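PDB 7OTJ: ATP-dependent DNA helicase PIF1 from Candida albicans, which couples ATP hydrolysis to 5'-3' translocation on DNA, unwinding duplexes, and probably resolves G-quadruplexes to maintain nuclear and mitochondrial genome stability. Local coordinates for residues V463-K468 / Y477-R482; S451-Q456 / K469-G474; G30-L35 / C61-I66. One frame throughout, in Å; residues are numbered along the deposited sequence.

Contact 1 of 3, residues V463-K468 / Y477-R482; sequences VVVDMK and YVALSR. With K (potassium ion), chain I; ALF (tetrafluoroaluminate ion), chain F.
V465 and M467 meet A479 and L480 in a buried, apolar strand-on-helix contact, where helix 475-481 lies over strand 463-466, an inner strand of the four-stranded parallel sheet. V465 does most of the touching. Its CG1 extends away from the backbone N (chi1 174°) to reach A479 CB at 3.7 Å, and the same methyl lies 4.0 Å from L480 CD2, the two side chains crossing at about a right angle. L480 leaves the flank of the helix but brings its branched end down to the strand, and M467 SD meets its CD1 at 4.2 Å. V491 of strand 489-492 touches both M467 and L480.

The polar partners lie away from this apolar core. D466 O binds the potassium ion, with E242. R482 starts toward the strand, but its chain bends at chi2 and chi3 and carries the guanidinium away to the nucleotide site. NE donates to V478 O at 2.8 Å, nearly in the guanidinium plane, which helps fix the group's rotation. NH1 gives a nearly straight bond to F4 of the tetrafluoroaluminate ion (2.6 Å, 165°), while NH2 reaches F2 at 2.8 Å. Water 1 and ADP O3B flank the aluminium in line, as in a phosphoryl-transfer mimic. Strand and helix begin a beta-alpha-beta unit that strand 489-492 completes in the second RecA-like domain, R482 placed like the arginine finger of superfamily 1 helicases.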
loop_
_atom_site.group_PDB
_atom_site.type_symbol
_atom_site.label_atom_id
_atom_site.label_comp_id
_atom_site.label_asym_id
_atom_site.label_seq_id
_atom_site.Cartn_x
_atom_site.Cartn_y
_atom_site.Cartn_z
ATOM N N VAL A 463 -11.038 13.674 -4.830
ATOM C CA VAL A 463 -10.271 13.606 -3.591
ATOM C C VAL A 463 -10.108 15.013 -3.029
ATOM O O VAL A 463 -9.837 15.964 -3.770
ATOM C CB VAL A 463 -8.905 12.913 -3.824
ATOM C CG1 VAL A 463 -8.180 13.524 -5.018
ATOM C CG2 VAL A 463 -8.036 12.965 -2.571
ATOM N N VAL A 464 -10.276 15.148 -1.716
ATOM C CA VAL A 464 -9.958 16.382 -1.004
ATOM C C VAL A 464 -8.714 16.129 -0.164
ATOM O O VAL A 464 -8.656 15.158 0.601
ATOM C CB VAL A 464 -11.132 16.887 -0.142
ATOM C CG1 VAL A 464 -11.805 15.760 0.602
ATOM C CG2 VAL A 464 -10.641 17.927 0.841
ATOM N N VAL A 465 -7.710 16.986 -0.328
ATOM C CA VAL A 465 -6.418 16.852 0.332
ATOM C C VAL A 465 -6.291 17.970 1.356
ATOM O O VAL A 465 -6.409 19.154 1.013
ATOM C CB VAL A 465 -5.256 16.897 -0.672
ATOM C CG1 VAL A 465 -3.916 16.901 0.067
ATOM C CG2 VAL A 465 -5.337 15.723 -1.633
ATOM N N ASP A 466 -6.054 17.602 2.610
ATOM C CA ASP A 466 -5.863 18.560 3.691
ATOM C C ASP A 466 -4.391 18.530 4.072
ATOM O O ASP A 466 -3.919 17.565 4.679
ATOM C CB ASP A 466 -6.748 18.231 4.891
ATOM C CG ASP A 466 -6.632 19.264 6.005
ATOM O OD1 ASP A 466 -5.876 20.244 5.837
ATOM O OD2 ASP A 466 -7.295 19.098 7.050
ATOM N N MET A 467 -3.665 19.585 3.704
ATOM C CA MET A 467 -2.225 19.646 3.899
ATOM C C MET A 467 -1.830 20.138 5.286
ATOM O O MET A 467 -0.656 20.465 5.498
ATOM C CB MET A 467 -1.601 20.530 2.822
ATOM C CG MET A 467 -1.876 20.002 1.430
ATOM S SD MET A 467 -1.197 21.025 0.131
ATOM C CE MET A 467 0.502 21.178 0.662
ATOM N N LYS A 468 -2.764 20.126 6.242
ATOM C CA LYS A 468 -2.575 20.827 7.510
ATOM C C LYS A 468 -1.370 20.293 8.276
ATOM O O LYS A 468 -0.524 21.066 8.741
ATOM C CB LYS A 468 -3.844 20.714 8.360
ATOM C CG LYS A 468 -3.921 21.669 9.558
ATOM C CD LYS A 468 -4.607 22.981 9.172
ATOM C CE LYS A 468 -4.900 23.880 10.372
ATOM N NZ LYS A 468 -5.787 25.028 9.991
ATOM N N TYR A 477 3.663 16.191 -2.487
ATOM C CA TYR A 477 3.678 15.728 -3.875
ATOM C C TYR A 477 2.840 14.464 -4.061
ATOM O O TYR A 477 2.047 14.369 -5.005
ATOM C CB TYR A 477 5.111 15.485 -4.349
ATOM C CG TYR A 477 5.153 14.913 -5.742
ATOM C CD1 TYR A 477 4.616 15.616 -6.813
ATOM C CD2 TYR A 477 5.703 13.659 -5.988
ATOM C CE1 TYR A 477 4.632 15.092 -8.087
ATOM C CE2 TYR A 477 5.727 13.131 -7.260
ATOM C CZ TYR A 477 5.190 13.850 -8.306
ATOM O OH TYR A 477 5.215 13.324 -9.576
ATOM N N VAL A 478 3.040 13.461 -3.198
ATOM C CA VAL A 478 2.235 12.238 -3.265
ATOM C C VAL A 478 0.752 12.563 -3.129
ATOM O O VAL A 478 -0.077 12.103 -3.922
ATOM C CB VAL A 478 2.691 11.226 -2.195
ATOM C CG1 VAL A 478 1.740 10.049 -2.130
ATOM C CG2 VAL A 478 4.089 10.742 -2.495
ATOM N N ALA A 479 0.403 13.390 -2.140
ATOM C CA ALA A 479 -1.001 13.709 -1.891
ATOM C C ALA A 479 -1.633 14.376 -3.100
ATOM O O ALA A 479 -2.662 13.920 -3.610
ATOM C CB ALA A 479 -1.129 14.608 -0.661
ATOM N N LEU A 480 -1.024 15.456 -3.582
ATOM C CA LEU A 480 -1.627 16.182 -4.687
ATOM C C LEU A 480 -1.600 15.398 -5.996
ATOM O O LEU A 480 -2.462 15.629 -6.850
ATOM C CB LEU A 480 -0.926 17.535 -4.850
ATOM C CG LEU A 480 -0.978 18.408 -3.584
ATOM C CD1 LEU A 480 -0.241 19.727 -3.753
ATOM C CD2 LEU A 480 -2.424 18.643 -3.157
ATOM N N SER A 481 -0.684 14.445 -6.154
ATOM C CA SER A 481 -0.570 13.711 -7.410
ATOM C C SER A 481 -1.481 12.492 -7.481
ATOM O O SER A 481 -1.487 11.803 -8.506
ATOM C CB SER A 481 0.881 13.283 -7.650
ATOM O OG SER A 481 1.399 12.586 -6.535
ATOM N N ARG A 482 -2.246 12.212 -6.424
ATOM C CA ARG A 482 -3.247 11.152 -6.492
ATOM C C ARG A 482 -4.406 11.510 -7.408
ATOM O O ARG A 482 -5.087 10.608 -7.907
ATOM C CB ARG A 482 -3.800 10.843 -5.098
ATOM C CG ARG A 482 -2.762 10.445 -4.055
ATOM C CD ARG A 482 -1.934 9.276 -4.518
ATOM N NE ARG A 482 -0.702 9.690 -5.181
ATOM C CZ ARG A 482 0.018 8.900 -5.964
ATOM N NH1 ARG A 482 -0.361 7.662 -6.230
ATOM N NH2 ARG A 482 1.139 9.369 -6.504
HETATM K K K I . -2.670 16.686 7.234
HETATM AL AL ALF F . 2.417 6.369 -8.377
HETATM F F1 ALF F . 2.947 4.720 -7.964
HETATM F F2 ALF F . 1.869 8.018 -8.793
HETATM F F3 ALF F . 4.087 6.724 -8.898
HETATM F F4 ALF F . 0.725 6.004 -7.936
HETATM O O HOH W 1 3.079 6.698 -6.069
#

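Contact 2 of 3, residues S451-Q456 / K469-G474; sequences SIHKSQ and KIFENG. With nucleotides of chain C.
I452 and I470 make the apolar part of this contact, their CD1 methyls 3.5 Å apart and their side chains crossing at about a right angle. I452 comes from the short helix 452-455 and I470 from the loop after strand 463-466. Beside them H453 CE1 approaches F471 CZ at 4.3 Å; the rings meet obliquely, and no hydrogen bond joins the two segments.

Both rings are chiefly occupied with the single-stranded DNA of chain C. The sugar of DT2 covers one face of H453, its C1' lying 3.5 Å from CE1. F471 has its CG between the backbone N and the carbonyl carbon (chi1 56°), which turns the ring up against the strand: C1' of DT1 sits above the centre of one face, and O4' of DT2 meets CZ at the edge, in the ring plane, at 3.2 Å. H453 and F471 thus pack on successive sugars, F471 also against the base of DT1.

Hydrogen bonds complete the DNA grip and shape the segments. S451 OG donates to OP1 of DT3 at 2.8 Å and, as N-cap of the helix, accepts from K454 N at 3.2 Å. In the loop, N473 N bonds to E472 OE1 through that oxygen's anti lone pair.

Helix 475-481 follows directly: its Q475 and A479 pack on I452, and Q475 also accepts from F471 N. L236 of strand 234-237 lies against I452 and S455, while Q456 reaches across to E108, S110 and L148.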
loop_
_atom_site.group_PDB
_atom_site.type_symbol
_atom_site.label_atom_id
_atom_site.label_comp_id
_atom_site.label_asym_id
_atom_site.label_seq_id
_atom_site.Cartn_x
_atom_site.Cartn_y
_atom_site.Cartn_z
ATOM N N SER A 451 -4.629 7.806 5.015
ATOM C CA SER A 451 -3.366 8.506 5.187
ATOM C C SER A 451 -2.690 8.705 3.835
ATOM O O SER A 451 -2.821 7.883 2.922
ATOM C CB SER A 451 -2.441 7.740 6.136
ATOM O OG SER A 451 -1.981 6.523 5.569
ATOM N N ILE A 452 -1.974 9.825 3.704
ATOM C CA ILE A 452 -1.226 10.082 2.478
ATOM C C ILE A 452 -0.246 8.948 2.214
ATOM O O ILE A 452 -0.032 8.554 1.061
ATOM C CB ILE A 452 -0.520 11.447 2.551
ATOM C CG1 ILE A 452 -1.563 12.568 2.606
ATOM C CG2 ILE A 452 0.410 11.638 1.360
ATOM C CD1 ILE A 452 -0.991 13.934 2.855
ATOM N N HIS A 453 0.354 8.399 3.278
ATOM C CA HIS A 453 1.289 7.289 3.120
ATOM C C HIS A 453 0.631 6.118 2.406
ATOM O O HIS A 453 1.150 5.619 1.400
ATOM C CB HIS A 453 1.821 6.855 4.487
ATOM C CG HIS A 453 3.075 7.560 4.899
ATOM N ND1 HIS A 453 3.077 8.844 5.406
ATOM C CD2 HIS A 453 4.368 7.162 4.872
ATOM C CE1 HIS A 453 4.319 9.204 5.675
ATOM N NE2 HIS A 453 5.121 8.201 5.360
ATOM N N LYS A 454 -0.556 5.717 2.864
ATOM C CA LYS A 454 -1.238 4.577 2.272
ATOM C C LYS A 454 -1.888 4.919 0.939
ATOM O O LYS A 454 -2.241 4.007 0.186
ATOM C CB LYS A 454 -2.288 4.021 3.244
ATOM C CG LYS A 454 -1.698 3.298 4.464
ATOM C CD LYS A 454 -2.772 2.777 5.426
ATOM C CE LYS A 454 -3.828 1.938 4.704
ATOM N NZ LYS A 454 -4.980 1.540 5.572
ATOM N N SER A 455 -2.044 6.203 0.617
ATOM C CA SER A 455 -2.532 6.553 -0.711
ATOM C C SER A 455 -1.471 6.384 -1.784
ATOM O O SER A 455 -1.825 6.239 -2.959
ATOM C CB SER A 455 -3.031 7.999 -0.746
ATOM O OG SER A 455 -1.949 8.913 -0.643
ATOM N N GLN A 456 -0.190 6.389 -1.416
ATOM C CA GLN A 456 0.868 6.345 -2.416
ATOM C C GLN A 456 0.740 5.082 -3.261
ATOM O O GLN A 456 0.826 3.963 -2.745
ATOM C CB GLN A 456 2.240 6.428 -1.753
ATOM C CG GLN A 456 3.377 6.502 -2.762
ATOM C CD GLN A 456 4.711 6.846 -2.128
ATOM O OE1 GLN A 456 4.806 7.750 -1.304
ATOM N NE2 GLN A 456 5.752 6.126 -2.519
ATOM N N LYS A 469 -1.269 18.970 8.418
ATOM C CA LYS A 469 -0.248 18.361 9.261
ATOM C C LYS A 469 0.892 17.733 8.462
ATOM O O LYS A 469 1.604 16.878 8.994
ATOM C CB LYS A 469 -0.875 17.310 10.182
ATOM C CG LYS A 469 -1.908 17.841 11.164
ATOM C CD LYS A 469 -1.318 18.937 12.048
ATOM C CE LYS A 469 -2.381 19.591 12.929
ATOM N NZ LYS A 469 -1.832 20.722 13.737
ATOM N N ILE A 470 1.089 18.141 7.203
ATOM C CA ILE A 470 2.168 17.567 6.400
ATOM C C ILE A 470 3.496 17.814 7.098
ATOM O O ILE A 470 3.827 18.949 7.463
ATOM C CB ILE A 470 2.167 18.143 4.972
ATOM C CG1 ILE A 470 1.413 17.232 4.000
ATOM C CG2 ILE A 470 3.582 18.259 4.439
ATOM C CD1 ILE A 470 0.005 16.923 4.394
ATOM N N PHE A 471 4.265 16.744 7.298
ATOM C CA PHE A 471 5.491 16.819 8.075
ATOM C C PHE A 471 6.699 16.232 7.360
ATOM O O PHE A 471 7.810 16.327 7.892
ATOM C CB PHE A 471 5.308 16.093 9.420
ATOM C CG PHE A 471 4.875 14.658 9.273
ATOM C CD1 PHE A 471 5.813 13.641 9.143
ATOM C CD2 PHE A 471 3.527 14.325 9.248
ATOM C CE1 PHE A 471 5.413 12.323 8.997
ATOM C CE2 PHE A 471 3.125 13.003 9.101
ATOM C CZ PHE A 471 4.069 12.006 8.975
ATOM N N GLU A 472 6.528 15.666 6.165
ATOM C CA GLU A 472 7.553 14.831 5.558
ATOM C C GLU A 472 7.783 15.220 4.105
ATOM O O GLU A 472 6.861 15.640 3.400
ATOM C CB GLU A 472 7.148 13.349 5.641
ATOM C CG GLU A 472 8.181 12.354 5.126
ATOM C CD GLU A 472 9.415 12.279 6.001
ATOM O OE1 GLU A 472 10.351 13.078 5.787
ATOM O OE2 GLU A 472 9.445 11.421 6.909
ATOM N N ASN A 473 9.033 15.046 3.664
ATOM C CA ASN A 473 9.387 15.274 2.270
ATOM C C ASN A 473 8.539 14.403 1.359
ATOM O O ASN A 473 8.240 13.248 1.678
ATOM C CB ASN A 473 10.863 14.959 2.028
ATOM C CG ASN A 473 11.788 15.816 2.855
ATOM O OD1 ASN A 473 11.549 17.012 3.040
ATOM N ND2 ASN A 473 12.854 15.207 3.366
ATOM N N GLY A 474 8.193 14.952 0.196
ATOM C CA GLY A 474 7.382 14.261 -0.782
ATOM C C GLY A 474 5.949 13.984 -0.386
ATOM O O GLY A 474 5.188 13.477 -1.219
ATOM P P DT C 2 1.152 9.197 12.693
ATOM O OP1 DT C 2 -0.046 10.061 12.595
ATOM O OP2 DT C 2 1.348 8.316 13.867
ATOM O "O5'" DT C 2 1.212 8.310 11.365
ATOM C "C5'" DT C 2 0.895 8.893 10.102
ATOM C "C4'" DT C 2 1.836 8.400 9.018
ATOM O "O4'" DT C 2 3.131 9.001 9.209
ATOM C "C3'" DT C 2 2.047 6.894 9.001
ATOM O "O3'" DT C 2 1.197 6.322 8.029
ATOM C "C2'" DT C 2 3.523 6.716 8.626
ATOM C "C1'" DT C 2 4.166 8.057 8.983
ATOM N N1 DT C 2 5.039 8.017 10.201
ATOM C C2 DT C 2 6.292 8.588 10.146
ATOM O O2 DT C 2 6.746 9.108 9.140
ATOM N N3 DT C 2 7.007 8.515 11.314
ATOM C C4 DT C 2 6.598 7.953 12.507
ATOM O O4 DT C 2 7.316 7.937 13.503
ATOM C C5 DT C 2 5.269 7.386 12.500
ATOM C C7 DT C 2 4.716 6.748 13.742
ATOM C C6 DT C 2 4.561 7.447 11.362
ATOM O OP3 DT C 1 1.298 15.101 16.793
ATOM P P DT C 1 0.752 15.329 15.437
ATOM O OP1 DT C 1 0.907 16.756 15.084
ATOM O OP2 DT C 1 -0.595 14.723 15.387
ATOM O "O5'" DT C 1 1.682 14.489 14.455
ATOM C "C5'" DT C 1 2.019 13.151 14.777
ATOM C "C4'" DT C 1 2.217 12.344 13.511
ATOM O "O4'" DT C 1 3.150 13.035 12.645
ATOM C "C3'" DT C 1 2.816 10.963 13.710
ATOM O "O3'" DT C 1 2.459 10.127 12.608
ATOM C "C2'" DT C 1 4.307 11.280 13.712
ATOM C "C1'" DT C 1 4.380 12.335 12.609
ATOM N N1 DT C 1 5.475 13.329 12.781
ATOM C C2 DT C 1 6.783 12.953 12.551
ATOM O O2 DT C 1 7.112 11.825 12.221
ATOM N N3 DT C 1 7.702 13.956 12.728
ATOM C C4 DT C 1 7.448 15.267 13.099
ATOM O O4 DT C 1 8.343 16.097 13.232
ATOM C C5 DT C 1 6.058 15.590 13.318
ATOM C C7 DT C 1 5.659 16.977 13.722
ATOM C C6 DT C 1 5.152 14.620 13.147
ATOM P P DT C 3 0.411 4.959 8.339
ATOM O OP1 DT C 3 -0.787 4.926 7.464
ATOM O OP2 DT C 3 0.258 4.859 9.809
ATOM O "O5'" DT C 3 1.438 3.817 7.872
ATOM C "C5'" DT C 3 1.871 3.771 6.519
ATOM C "C4'" DT C 3 3.106 2.893 6.342
ATOM O "O4'" DT C 3 4.221 3.464 7.054
ATOM C "C3'" DT C 3 2.983 1.476 6.865
ATOM O "O3'" DT C 3 2.438 0.643 5.857
ATOM C "C2'" DT C 3 4.434 1.096 7.169
ATOM C "C1'" DT C 3 5.071 2.435 7.536
ATOM N N1 DT C 3 5.256 2.639 8.997
ATOM C C2 DT C 3 6.450 2.290 9.579
ATOM O O2 DT C 3 7.371 1.796 8.959
ATOM N N3 DT C 3 6.522 2.539 10.927
ATOM C C4 DT C 3 5.535 3.101 11.729
ATOM O O4 DT C 3 5.685 3.286 12.934
ATOM C C5 DT C 3 4.311 3.448 11.047
ATOM C C7 DT C 3 3.167 4.060 11.806
ATOM C C6 DT C 3 4.235 3.208 9.731
#

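Contact 3 of 3, residues G30-L35 / C61-I66; sequences GKSVLL and CNIGGI. With MG (magnesium ion), chain G; ADP (adenosine-5'-diphosphate), chain E.
S32 and L35, one turn apart on helix 31-45, face N62 and I63 in the turn that follows helix 57-61. The contact across is van der Waals. I63 carries most of it: CG2 lies 3.9 Å from S32 CB, and CD1 meets L35 CD2 at 4.0 Å, the side chains slanting across each other. With CG1 held between the backbone N and the carbonyl carbon (chi1 56°), I63 can present both branches to the helix at once. N62 brings its amide end in beside them, OD1 standing 3.7 Å from S32 CB. D107 and I105 of strand 103-107 pack against L35, with D107 also touching I63.

Metal coordination comes from the same serine. S32 OG binds the magnesium ion at 2.4 Å and is also hydrogen-bonded to D107; ADP O2B, three waters and fluorine F1 of the tetrafluoroaluminate complete the shell. G30, K31 and S32 are the closing residues of the Walker A motif (P-loop), and K31 opens helix 31-45.

Hydrogen bonds wrap the phosphates. S32 N donates to ADP O2B at 3.1 Å, V33 N to ADP O1A at 2.9 Å, and G30 N to the bridging O3A. ADP O1B is held twice by K31, through its backbone N and, at 3.0 Å, through NZ. NZ also bonds to the tetrafluoroaluminate, G25 O and T29 OG1. In the facing turn, G64 at positive phi ends helix 57-61 in a Schellman motif, G65 N bonding to A60 O and G64 N to C61 O, while N62 O accepts from R36.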
loop_
_atom_site.group_PDB
_atom_site.type_symbol
_atom_site.label_atom_id
_atom_site.label_comp_id
_atom_site.label_asym_id
_atom_site.label_seq_id
_atom_site.Cartn_x
_atom_site.Cartn_y
_atom_site.Cartn_z
ATOM N N GLY A 30 2.506 5.356 -15.226
ATOM C CA GLY A 30 2.215 4.006 -15.655
ATOM C C GLY A 30 3.207 2.964 -15.191
ATOM O O GLY A 30 3.375 1.939 -15.858
ATOM N N LYS A 31 3.877 3.200 -14.060
ATOM C CA LYS A 31 4.869 2.246 -13.574
ATOM C C LYS A 31 4.205 0.955 -13.110
ATOM O O LYS A 31 4.617 -0.141 -13.506
ATOM C CB LYS A 31 5.696 2.872 -12.450
ATOM C CG LYS A 31 6.657 3.969 -12.910
ATOM C CD LYS A 31 7.552 4.463 -11.764
ATOM C CE LYS A 31 6.758 5.101 -10.625
ATOM N NZ LYS A 31 6.232 6.468 -10.928
ATOM N N SER A 32 3.153 1.059 -12.293
ATOM C CA SER A 32 2.514 -0.151 -11.780
ATOM C C SER A 32 1.725 -0.867 -12.866
ATOM O O SER A 32 1.642 -2.100 -12.866
ATOM C CB SER A 32 1.604 0.181 -10.598
ATOM O OG SER A 32 2.350 0.713 -9.525
ATOM N N VAL A 33 1.116 -0.117 -13.783
ATOM C CA VAL A 33 0.427 -0.746 -14.905
ATOM C C VAL A 33 1.402 -1.592 -15.711
ATOM O O VAL A 33 1.104 -2.733 -16.080
ATOM C CB VAL A 33 -0.259 0.321 -15.777
ATOM C CG1 VAL A 33 -0.770 -0.282 -17.065
ATOM C CG2 VAL A 33 -1.393 0.955 -14.999
ATOM N N LEU A 34 2.582 -1.042 -15.997
ATOM C CA LEU A 34 3.631 -1.828 -16.637
ATOM C C LEU A 34 4.051 -3.005 -15.764
ATOM O O LEU A 34 4.229 -4.127 -16.256
ATOM C CB LEU A 34 4.827 -0.928 -16.943
ATOM C CG LEU A 34 6.140 -1.627 -17.293
ATOM C CD1 LEU A 34 5.993 -2.502 -18.537
ATOM C CD2 LEU A 34 7.219 -0.580 -17.476
ATOM N N LEU A 35 4.173 -2.770 -14.457
ATOM C CA LEU A 35 4.592 -3.817 -13.532
ATOM C C LEU A 35 3.666 -5.025 -13.605
ATOM O O LEU A 35 4.128 -6.172 -13.584
ATOM C CB LEU A 35 4.646 -3.253 -12.115
ATOM C CG LEU A 35 5.577 -3.980 -11.151
ATOM C CD1 LEU A 35 6.892 -4.311 -11.852
ATOM C CD2 LEU A 35 5.808 -3.125 -9.908
ATOM N N CYS A 61 -1.360 -4.680 -2.835
ATOM C CA CYS A 61 -2.627 -5.096 -3.426
ATOM C C CYS A 61 -2.817 -4.483 -4.803
ATOM O O CYS A 61 -3.460 -5.087 -5.670
ATOM C CB CYS A 61 -3.795 -4.698 -2.523
ATOM S SG CYS A 61 -3.805 -5.441 -0.879
ATOM N N ASN A 62 -2.268 -3.289 -5.022
ATOM C CA ASN A 62 -2.412 -2.627 -6.312
ATOM C C ASN A 62 -1.721 -3.393 -7.440
ATOM O O ASN A 62 -2.004 -3.137 -8.615
ATOM C CB ASN A 62 -1.871 -1.199 -6.213
ATOM C CG ASN A 62 -2.106 -0.401 -7.472
ATOM O OD1 ASN A 62 -1.162 0.070 -8.100
ATOM N ND2 ASN A 62 -3.368 -0.254 -7.856
ATOM N N ILE A 63 -0.821 -4.320 -7.120
ATOM C CA ILE A 63 -0.154 -5.117 -8.144
ATOM C C ILE A 63 -0.304 -6.596 -7.825
ATOM O O ILE A 63 0.484 -7.425 -8.291
ATOM C CB ILE A 63 1.326 -4.727 -8.272
ATOM C CG1 ILE A 63 2.014 -4.860 -6.916
ATOM C CG2 ILE A 63 1.452 -3.309 -8.806
ATOM C CD1 ILE A 63 3.486 -4.585 -6.963
ATOM N N GLY A 64 -1.307 -6.936 -7.020
ATOM C CA GLY A 64 -1.545 -8.326 -6.658
ATOM C C GLY A 64 -0.392 -8.971 -5.919
ATOM O O GLY A 64 -0.036 -10.120 -6.205
ATOM N N GLY A 65 0.178 -8.270 -4.945
ATOM C CA GLY A 65 1.296 -8.811 -4.209
ATOM C C GLY A 65 1.146 -8.712 -2.705
ATOM O O GLY A 65 0.038 -8.557 -2.179
ATOM N N ILE A 66 2.270 -8.824 -2.002
ATOM C CA ILE A 66 2.314 -8.773 -0.551
ATOM C C ILE A 66 3.440 -7.827 -0.166
ATOM O O ILE A 66 4.251 -7.427 -0.998
ATOM C CB ILE A 66 2.518 -10.166 0.076
ATOM C CG1 ILE A 66 3.883 -10.729 -0.330
ATOM C CG2 ILE A 66 1.380 -11.101 -0.320
ATOM C CD1 ILE A 66 4.158 -12.121 0.194
HETATM MG MG MG G . 2.734 2.932 -8.767
HETATM P PB ADP E . 2.440 4.986 -11.367
HETATM O O1B ADP E . 3.715 5.417 -12.068
HETATM O O2B ADP E . 2.486 3.614 -10.731
HETATM O O3B ADP E . 1.824 6.055 -10.502
HETATM P PA ADP E . 0.042 3.901 -12.464
HETATM O O1A ADP E . 0.433 2.545 -12.994
HETATM O O2A ADP E . -0.649 4.022 -11.130
HETATM O O3A ADP E . 1.351 4.844 -12.547
HETATM O "O5'" ADP E . -0.884 4.640 -13.547
HETATM C "C5'" ADP E . -1.757 5.688 -13.143
HETATM C "C4'" ADP E . -2.887 5.789 -14.149
HETATM O "O4'" ADP E . -2.346 5.882 -15.466
HETATM C "C3'" ADP E . -3.748 4.540 -14.100
HETATM O "O3'" ADP E . -5.102 4.927 -13.869
HETATM C "C2'" ADP E . -3.632 3.902 -15.469
HETATM O "O2'" ADP E . -4.914 3.478 -15.941
HETATM C "C1'" ADP E . -3.052 5.003 -16.342
HETATM N N9 ADP E . -2.102 4.441 -17.325
HETATM C C8 ADP E . -0.940 3.834 -17.028
HETATM N N7 ADP E . -0.301 3.438 -18.158
HETATM C C5 ADP E . -1.067 3.791 -19.202
HETATM C C6 ADP E . -0.986 3.676 -20.678
HETATM N N6 ADP E . 0.073 3.076 -21.275
HETATM N N1 ADP E . -2.009 4.182 -21.406
HETATM C C2 ADP E . -3.066 4.779 -20.821
HETATM N N3 ADP E . -3.202 4.920 -19.493
HETATM C C4 ADP E . -2.256 4.454 -18.647
HETATM O O HOH W 2 4.736 2.746 -8.842
HETATM O O HOH W 3 0.606 2.853 -8.959
HETATM O O HOH W 4 2.236 2.146 -6.992
#

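In the fold
Contact 3 closes first along the chain, within the amino-terminal RecA-like domain and its six-stranded parallel sheet. Contacts 1 and 2 come much later and interleave, strand 463-466 and helix 475-481 alternating with the segments of contact 2. They belong to the second RecA-like domain, with centres 8 Å apart, and they touch where V478 packs on Q456 and R482 on S455. Contact 3 lies about 21 Å from contact 1 and 20 Å from contact 2, centre to centre, with nearest atoms about 7 Å away. The tetrafluoroaluminate bridges the gap, held by K31 of one domain and R482 of the other. Contact 2 touches the DNA while contact 1, packed on it, carries R482, consistent with coupling ATP turnover to translocation.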